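GGDEF family protein (Vibrio cholerae, PDB 5GZS) is a diguanylate cyclase, CdgH, whose periplasmic portion binds arginine in a solute-binding-protein-like domain and probably passes that signal on to cyclic di-GMP synthesis. Local coordinates at residues A[35-40]-A[50-55]; A[6-11]-A[15-20]; A[101-106]-A[138-143]. All coordinates share one frame; numbering follows the deposited sequence.

Contact 1: residues A[35-40]-A[50-55]; sequences VNYPSF and GNADFA. With ARG (arginine), chain B.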
# COMPACT_ATOMS: atom_id res chain seq x y z
N VAL A 35 29.32 -29.91 -12.85
CA VAL A 35 28.81 -30.22 -14.19
C VAL A 35 27.92 -29.09 -14.71
O VAL A 35 26.85 -28.85 -14.16
CB VAL A 35 28.05 -31.56 -14.16
CG1 VAL A 35 27.44 -31.88 -15.50
CG2 VAL A 35 29.00 -32.66 -13.75
N ASN A 36 28.37 -28.37 -15.75
CA ASN A 36 27.54 -27.31 -16.34
C ASN A 36 26.32 -27.90 -17.03
O ASN A 36 26.43 -28.82 -17.84
CB ASN A 36 28.34 -26.47 -17.35
CG ASN A 36 27.61 -25.16 -17.76
OD1 ASN A 36 26.38 -25.10 -17.83
ND2 ASN A 36 28.39 -24.11 -18.05
N TYR A 37 25.15 -27.38 -16.69
CA TYR A 37 23.92 -27.71 -17.41
C TYR A 37 23.43 -26.45 -18.10
O TYR A 37 23.37 -25.38 -17.49
CB TYR A 37 22.86 -28.26 -16.48
CG TYR A 37 23.12 -29.68 -16.05
CD1 TYR A 37 22.67 -30.74 -16.82
CD2 TYR A 37 23.85 -29.96 -14.89
CE1 TYR A 37 22.92 -32.06 -16.44
CE2 TYR A 37 24.09 -31.27 -14.51
CZ TYR A 37 23.62 -32.31 -15.29
OH TYR A 37 23.85 -33.61 -14.93
N PRO A 38 23.07 -26.56 -19.37
CA PRO A 38 22.67 -25.34 -20.10
C PRO A 38 21.36 -24.72 -19.60
O PRO A 38 21.07 -23.56 -19.94
CB PRO A 38 22.54 -25.84 -21.54
CG PRO A 38 22.25 -27.31 -21.40
CD PRO A 38 22.98 -27.78 -20.19
N SER A 39 20.59 -25.46 -18.81
CA SER A 39 19.32 -24.96 -18.27
C SER A 39 18.98 -25.52 -16.89
O SER A 39 19.35 -26.64 -16.53
CB SER A 39 18.18 -25.27 -19.24
OG SER A 39 16.92 -25.30 -18.57
N PHE A 40 18.25 -24.72 -16.12
CA PHE A 40 17.89 -25.12 -14.77
C PHE A 40 17.01 -26.36 -14.75
O PHE A 40 17.04 -27.15 -13.80
CB PHE A 40 17.17 -23.97 -14.07
CG PHE A 40 16.37 -24.39 -12.88
CD1 PHE A 40 16.98 -24.55 -11.65
CD2 PHE A 40 15.01 -24.60 -12.98
CE1 PHE A 40 16.25 -24.91 -10.56
CE2 PHE A 40 14.27 -24.96 -11.88
CZ PHE A 40 14.89 -25.11 -10.67
N GLY A 50 19.61 -39.22 -11.78
CA GLY A 50 20.80 -39.71 -11.11
C GLY A 50 22.07 -39.47 -11.91
O GLY A 50 23.11 -40.06 -11.62
N ASN A 51 22.01 -38.60 -12.92
CA ASN A 51 23.22 -38.24 -13.64
C ASN A 51 24.03 -37.19 -12.91
O ASN A 51 25.10 -36.79 -13.36
CB ASN A 51 22.90 -37.74 -15.05
CG ASN A 51 22.88 -38.86 -16.05
OD1 ASN A 51 21.92 -39.61 -16.10
ND2 ASN A 51 23.95 -38.99 -16.83
N ALA A 52 23.49 -36.74 -11.78
CA ALA A 52 24.15 -35.76 -10.93
C ALA A 52 23.78 -36.04 -9.47
O ALA A 52 22.64 -36.42 -9.18
CB ALA A 52 23.75 -34.36 -11.33
N ASP A 53 24.75 -35.88 -8.56
CA ASP A 53 24.58 -36.30 -7.17
C ASP A 53 23.98 -35.21 -6.31
O ASP A 53 23.25 -35.48 -5.34
CB ASP A 53 25.93 -36.75 -6.58
CG ASP A 53 26.42 -38.06 -7.17
OD1 ASP A 53 25.79 -39.11 -6.91
OD2 ASP A 53 27.46 -38.06 -7.86
N PHE A 54 24.30 -33.96 -6.64
CA PHE A 54 23.85 -32.82 -5.86
C PHE A 54 23.51 -31.64 -6.74
O PHE A 54 24.12 -31.42 -7.78
CB PHE A 54 24.92 -32.37 -4.87
CG PHE A 54 25.11 -33.27 -3.70
CD1 PHE A 54 24.22 -33.26 -2.64
CD2 PHE A 54 26.23 -34.09 -3.63
CE1 PHE A 54 24.41 -34.08 -1.55
CE2 PHE A 54 26.43 -34.91 -2.54
CZ PHE A 54 25.52 -34.91 -1.50
N ALA A 55 22.56 -30.85 -6.28
CA ALA A 55 22.33 -29.55 -6.88
C ALA A 55 21.87 -28.58 -5.79
O ALA A 55 21.21 -28.98 -4.81
CB ALA A 55 21.32 -29.65 -8.00
N ARG B . 15.15 -21.47 -6.65
CA ARG B . 14.17 -21.41 -7.71
C ARG B . 13.65 -22.80 -8.06
O ARG B . 12.55 -22.96 -8.58
CB ARG B . 14.76 -20.75 -8.94
CG ARG B . 15.91 -21.52 -9.57
CD ARG B . 16.61 -20.61 -10.55
NE ARG B . 17.67 -21.29 -11.27
CZ ARG B . 18.84 -21.61 -10.75
NH1 ARG B . 19.11 -21.32 -9.48
NH2 ARG B . 19.73 -22.24 -11.49
OXT ARG B . 14.32 -23.79 -7.82

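Contact 2: residues A[6-11]-A[15-20]; sequences YKVATE and VVTRVL. With ARG (arginine), chain B.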
# COMPACT_ATOMS: atom_id res chain seq x y z
N TYR A 6 31.57 -36.98 -6.51
CA TYR A 6 30.21 -36.45 -6.43
C TYR A 6 29.98 -35.39 -7.49
O TYR A 6 30.70 -34.38 -7.52
CB TYR A 6 29.92 -35.87 -5.05
CG TYR A 6 30.06 -36.88 -3.94
CD1 TYR A 6 28.98 -37.66 -3.55
CD2 TYR A 6 31.27 -37.07 -3.29
CE1 TYR A 6 29.10 -38.59 -2.53
CE2 TYR A 6 31.41 -38.01 -2.27
CZ TYR A 6 30.32 -38.76 -1.90
OH TYR A 6 30.43 -39.69 -0.89
N LYS A 7 28.99 -35.61 -8.34
CA LYS A 7 28.68 -34.68 -9.41
C LYS A 7 27.68 -33.65 -8.94
O LYS A 7 26.53 -33.98 -8.63
CB LYS A 7 28.13 -35.43 -10.61
CG LYS A 7 28.98 -36.59 -11.06
CD LYS A 7 30.16 -36.17 -11.92
CE LYS A 7 30.84 -37.42 -12.48
NZ LYS A 7 31.89 -37.14 -13.49
N VAL A 8 28.09 -32.39 -8.87
CA VAL A 8 27.14 -31.35 -8.49
C VAL A 8 26.89 -30.40 -9.66
O VAL A 8 27.82 -29.98 -10.37
CB VAL A 8 27.61 -30.60 -7.23
CG1 VAL A 8 28.87 -31.26 -6.65
CG2 VAL A 8 27.81 -29.12 -7.50
N ALA A 9 25.61 -30.12 -9.87
CA ALA A 9 25.12 -29.42 -11.05
C ALA A 9 25.32 -27.92 -10.96
O ALA A 9 25.19 -27.34 -9.88
CB ALA A 9 23.64 -29.73 -11.27
N THR A 10 25.60 -27.30 -12.09
CA THR A 10 25.62 -25.85 -12.19
C THR A 10 25.03 -25.27 -13.47
O THR A 10 25.19 -25.81 -14.53
CB THR A 10 27.03 -25.28 -12.02
OG1 THR A 10 27.83 -25.62 -13.13
CG2 THR A 10 27.65 -25.82 -10.81
N GLU A 11 24.37 -24.12 -13.33
CA GLU A 11 23.81 -23.40 -14.46
C GLU A 11 24.38 -21.98 -14.55
O GLU A 11 24.19 -21.17 -13.65
CB GLU A 11 22.29 -23.35 -14.37
CG GLU A 11 21.59 -23.11 -15.69
CD GLU A 11 20.44 -22.13 -15.58
OE1 GLU A 11 20.11 -21.47 -16.59
OE2 GLU A 11 19.86 -22.01 -14.47
N VAL A 15 27.65 -19.00 -8.64
CA VAL A 15 28.62 -18.63 -7.69
C VAL A 15 28.30 -19.19 -6.33
O VAL A 15 29.18 -19.49 -5.59
CB VAL A 15 28.81 -17.11 -7.70
CG1 VAL A 15 27.49 -16.43 -7.75
CG2 VAL A 15 29.60 -16.64 -6.53
N VAL A 16 27.04 -19.36 -6.02
CA VAL A 16 26.71 -19.90 -4.70
C VAL A 16 26.97 -21.40 -4.63
O VAL A 16 27.29 -21.93 -3.56
CB VAL A 16 25.24 -19.59 -4.32
CG1 VAL A 16 24.85 -20.24 -3.01
CG2 VAL A 16 25.02 -18.08 -4.21
N THR A 17 26.89 -22.09 -5.76
CA THR A 17 27.13 -23.53 -5.77
C THR A 17 28.62 -23.79 -5.60
O THR A 17 29.04 -24.70 -4.88
CB THR A 17 26.61 -24.19 -7.06
OG1 THR A 17 25.19 -23.99 -7.17
CG2 THR A 17 26.88 -25.69 -7.06
N ARG A 18 29.42 -22.97 -6.28
CA ARG A 18 30.86 -22.98 -6.13
C ARG A 18 31.30 -22.64 -4.71
O ARG A 18 32.06 -23.41 -4.10
CB ARG A 18 31.49 -22.00 -7.11
CG ARG A 18 31.66 -22.58 -8.46
CD ARG A 18 31.36 -21.59 -9.51
NE ARG A 18 31.93 -20.27 -9.27
CZ ARG A 18 31.44 -19.19 -9.88
NH1 ARG A 18 30.39 -19.34 -10.70
NH2 ARG A 18 31.95 -17.98 -9.66
N VAL A 19 30.80 -21.52 -4.17
CA VAL A 19 31.24 -21.10 -2.83
C VAL A 19 30.83 -22.13 -1.78
O VAL A 19 31.63 -22.52 -0.95
CB VAL A 19 30.66 -19.71 -2.45
CG1 VAL A 19 30.82 -19.45 -0.97
CG2 VAL A 19 31.31 -18.60 -3.29
N LEU A 20 29.60 -22.59 -1.86
CA LEU A 20 29.10 -23.53 -0.89
C LEU A 20 29.83 -24.88 -1.00
O LEU A 20 30.29 -25.42 0.01
CB LEU A 20 27.60 -23.69 -1.06
CG LEU A 20 26.80 -24.62 -0.12
CD1 LEU A 20 27.01 -24.27 1.36
CD2 LEU A 20 25.28 -24.66 -0.49
N ARG B . 15.15 -21.47 -6.65
CA ARG B . 14.17 -21.41 -7.71
C ARG B . 13.65 -22.80 -8.06
O ARG B . 12.55 -22.96 -8.58
CB ARG B . 14.76 -20.75 -8.94
CG ARG B . 15.91 -21.52 -9.57
CD ARG B . 16.61 -20.61 -10.55
NE ARG B . 17.67 -21.29 -11.27
CZ ARG B . 18.84 -21.61 -10.75
NH1 ARG B . 19.11 -21.32 -9.48
NH2 ARG B . 19.73 -22.24 -11.49
OXT ARG B . 14.32 -23.79 -7.82
O HOH W 1 23.65 -25.84 -7.68

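Contact 3: residues A[101-106]-A[138-143]; sequences TTYGTL and VDAINQ. With ARG (arginine), chain B.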
# COMPACT_ATOMS: atom_id res chain seq x y z
N THR A 101 11.09 -23.46 -12.95
CA THR A 101 11.36 -22.70 -11.74
C THR A 101 10.09 -22.38 -10.98
O THR A 101 8.98 -22.52 -11.48
CB THR A 101 12.09 -21.37 -11.99
OG1 THR A 101 11.25 -20.48 -12.75
CG2 THR A 101 13.42 -21.59 -12.70
N THR A 102 10.30 -21.92 -9.76
CA THR A 102 9.25 -21.48 -8.88
C THR A 102 8.69 -20.13 -9.34
O THR A 102 7.64 -19.69 -8.88
CB THR A 102 9.80 -21.40 -7.44
OG1 THR A 102 8.73 -21.56 -6.50
CG2 THR A 102 10.51 -20.08 -7.21
N TYR A 103 9.39 -19.50 -10.29
CA TYR A 103 9.07 -18.13 -10.72
C TYR A 103 7.76 -17.99 -11.51
O TYR A 103 7.19 -16.89 -11.57
CB TYR A 103 10.22 -17.58 -11.56
CG TYR A 103 11.53 -17.45 -10.80
CD1 TYR A 103 11.55 -17.38 -9.41
CD2 TYR A 103 12.76 -17.39 -11.47
CE1 TYR A 103 12.74 -17.26 -8.71
CE2 TYR A 103 13.96 -17.27 -10.77
CZ TYR A 103 13.95 -17.21 -9.39
OH TYR A 103 15.15 -17.08 -8.69
N GLY A 104 7.30 -19.08 -12.11
CA GLY A 104 6.03 -19.08 -12.81
C GLY A 104 4.93 -18.70 -11.83
O GLY A 104 4.21 -17.72 -12.03
N THR A 105 4.84 -19.48 -10.76
CA THR A 105 3.87 -19.28 -9.68
C THR A 105 3.99 -17.94 -8.94
O THR A 105 2.99 -17.34 -8.53
CB THR A 105 4.00 -20.42 -8.66
OG1 THR A 105 3.58 -21.65 -9.27
CG2 THR A 105 3.17 -20.15 -7.41
N LEU A 106 5.22 -17.48 -8.76
CA LEU A 106 5.44 -16.26 -8.00
C LEU A 106 4.90 -15.04 -8.74
O LEU A 106 4.34 -14.13 -8.12
CB LEU A 106 6.92 -16.07 -7.70
CG LEU A 106 7.23 -14.83 -6.86
CD1 LEU A 106 6.92 -15.10 -5.40
CD2 LEU A 106 8.67 -14.41 -7.02
N VAL A 138 12.82 -12.69 -15.49
CA VAL A 138 13.05 -12.89 -14.08
C VAL A 138 13.92 -14.14 -13.89
O VAL A 138 13.50 -15.24 -14.24
CB VAL A 138 11.73 -13.02 -13.29
CG1 VAL A 138 11.97 -13.58 -11.91
CG2 VAL A 138 11.05 -11.65 -13.19
N ASP A 139 15.12 -13.97 -13.35
CA ASP A 139 15.99 -15.13 -13.12
C ASP A 139 17.02 -14.91 -12.01
O ASP A 139 17.19 -13.79 -11.49
CB ASP A 139 16.71 -15.49 -14.42
CG ASP A 139 17.04 -16.98 -14.51
OD1 ASP A 139 16.82 -17.73 -13.52
OD2 ASP A 139 17.53 -17.40 -15.58
N ALA A 140 17.70 -15.99 -11.64
CA ALA A 140 18.60 -15.99 -10.48
C ALA A 140 19.95 -15.35 -10.76
O ALA A 140 20.25 -14.94 -11.88
CB ALA A 140 18.81 -17.39 -10.00
N ILE A 141 20.78 -15.29 -9.72
CA ILE A 141 22.13 -14.72 -9.77
C ILE A 141 22.99 -15.39 -10.84
O ILE A 141 23.90 -14.76 -11.37
CB ILE A 141 22.82 -14.82 -8.37
CG1 ILE A 141 24.14 -14.04 -8.34
CG2 ILE A 141 23.05 -16.26 -7.97
CD1 ILE A 141 24.75 -13.94 -6.96
N ASN A 142 22.69 -16.64 -11.17
CA ASN A 142 23.37 -17.34 -12.28
C ASN A 142 23.48 -16.53 -13.56
O ASN A 142 24.45 -16.64 -14.32
CB ASN A 142 22.65 -18.65 -12.58
CG ASN A 142 22.52 -19.52 -11.35
OD1 ASN A 142 21.82 -19.18 -10.39
ND2 ASN A 142 23.19 -20.67 -11.37
N GLN A 143 22.48 -15.71 -13.81
CA GLN A 143 22.43 -14.94 -15.04
C GLN A 143 23.07 -13.56 -14.92
O GLN A 143 23.31 -12.91 -15.93
CB GLN A 143 20.99 -14.79 -15.50
CG GLN A 143 20.23 -16.10 -15.64
CD GLN A 143 20.86 -17.05 -16.64
OE1 GLN A 143 21.54 -16.62 -17.58
NE2 GLN A 143 20.63 -18.36 -16.46
N ARG B . 15.15 -21.47 -6.65
CA ARG B . 14.17 -21.41 -7.71
C ARG B . 13.65 -22.80 -8.06
O ARG B . 12.55 -22.96 -8.58
CB ARG B . 14.76 -20.75 -8.94
CG ARG B . 15.91 -21.52 -9.57
CD ARG B . 16.61 -20.61 -10.55
NE ARG B . 17.67 -21.29 -11.27
CZ ARG B . 18.84 -21.61 -10.75
NH1 ARG B . 19.11 -21.32 -9.48
NH2 ARG B . 19.73 -22.24 -11.49
OXT ARG B . 14.32 -23.79 -7.82

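Contact 1: residues A[35-40]-A[50-55]
Y37 reaches with the phenolic end of its side chain to A52, its OH lying 3.7 Å from A52 CB. Y37 OH also comes to 3.8 Å from N51 O, too long to count as a bond. Behind it, CE2 of the ring adds a looser apolar approach to the A52 methyl, which sits obliquely to the ring. With CG anti to its own carbonyl carbon (chi1 -75°), the ring runs from the end of strand 32-36 toward the loop that follows helix 40-49, joining these two parts of the solute-binding-protein fold, and it rests on I43 and A46 of that helix and on A9 of strand 6-10. S39 caps the helix at its start through OG and N41 N. Beyond the cap F40 turns to the arginine pocket instead: CG of the bound arginine lies over one ring face, 3.5 Å above the plane and offset toward the rim, and F40 CD1 is 3.4 Å from the ligand NE. With no hydrogen bond across the two segments, the approach of Y37 to the A52 methyl is van der Waals in character, while F40 offers the arginine side chain an aromatic wall.

Contact 2: residues A[6-11]-A[15-20]
T17, in the first turn of helix 15-28, meets V8, A9 and T10 of strand 6-10 through its methyl group. Before it in sequence, V15 and V16 face other neighbours: V15 lies against Y202 and I141, V16 against I199 and N57. At T17 the branches divide the work. OG1 is anti to the carbonyl carbon (chi1 -61°), which leaves CG2 anti to the backbone N, where it passes V8 CG2 at 3.6 Å and T10 CG2 at 3.8 Å, the V8 and T17 side chains sliding past each other in opposite directions. OG1 bonds to D14 OD1; a water that donates to A9 O at 3.1 Å lies doubtfully close to T17 OG1 and may bridge strand and helix. R18 then folds back, its guanidinium lying over V15 CA and NH1 paired with D13, while V19 touches S198. Across from the helix, E11 OE2 accepts from NH2 of the bound arginine at 3.0 Å. Strand and helix segments run nearly antiparallel, at 152° with axes 8.9 Å apart; they form the first half of the beta-alpha-beta unit completed by strand 32-36, with the ligand-binding E11 at the C-terminal end of segment 6-11 in a solute-binding-protein fold.

Contact 3: residues A[101-106]-A[138-143]
Y103 lies across the end of strand 137-140 in the arginine pocket of a family 3 solute-binding-protein fold, where the start of helix 103-110 faces that strand. Its ring is turned so that V138 and D139 meet it in different ways. V138 CG1 stands over one face, 4.2 Å from the centroid and 24° off the normal, a CH-pi contact that leaves the methyl nearer the CD2 rim than the middle. D139 approaches the edge instead: OD1 lies in the ring plane, 4.0 Å from Y103 CE2, with the carboxylate plane turned 84° from that of the ring. The D139 side chain leaves its backbone away from the helix, but its end bends back to the tyrosine. OD1 also accepts from A140 N, met from above the carboxylate plane, while OD2 is bonded to Y119 OH, so both oxygens are held.

At the phenolic end, Y103 OH packs 3.9 Å from A140 CB and is hydrogen-bonded to T79 OG1. CB of the bound arginine lies obliquely to the ring, 3.7 Å from Y103 CZ, and A140 CB borders the ligand CD, so tyrosine and alanine together line the aliphatic part of the ligand chain. Beyond the strand, N142 brings its amide near the ligand guanidinium. Y103 itself is placed by its helix start. T101 OG1 accepts a capping bond from Y103 N and is also hydrogen-bonded to P98 O. The next residue addresses the ligand carboxylate directly: T102 N donates to the arginine O at 2.7 Å, with an angle of 139° at the hydrogen.

Contacts 2, 1 and 3 follow one another along the chain, each closing before the next opens. Contacts 1 and 2 have centres about 9 Å apart and share the sheet of strands 6-10 and 32-36, joined by backbone pairs such as Y37 with T10. Contact 3, its centre about 17 Å from each of the others, joins helix 103-110 to strand 137-140 of a separate antiparallel sheet. F40 packs on T101, and E11 O is probably hydrogen-bonded to N142 ND2, bringing both regions together around the arginine. All three contacts touch this ligand, consistent with a periplasmic sensor in which its binding couples the two regions.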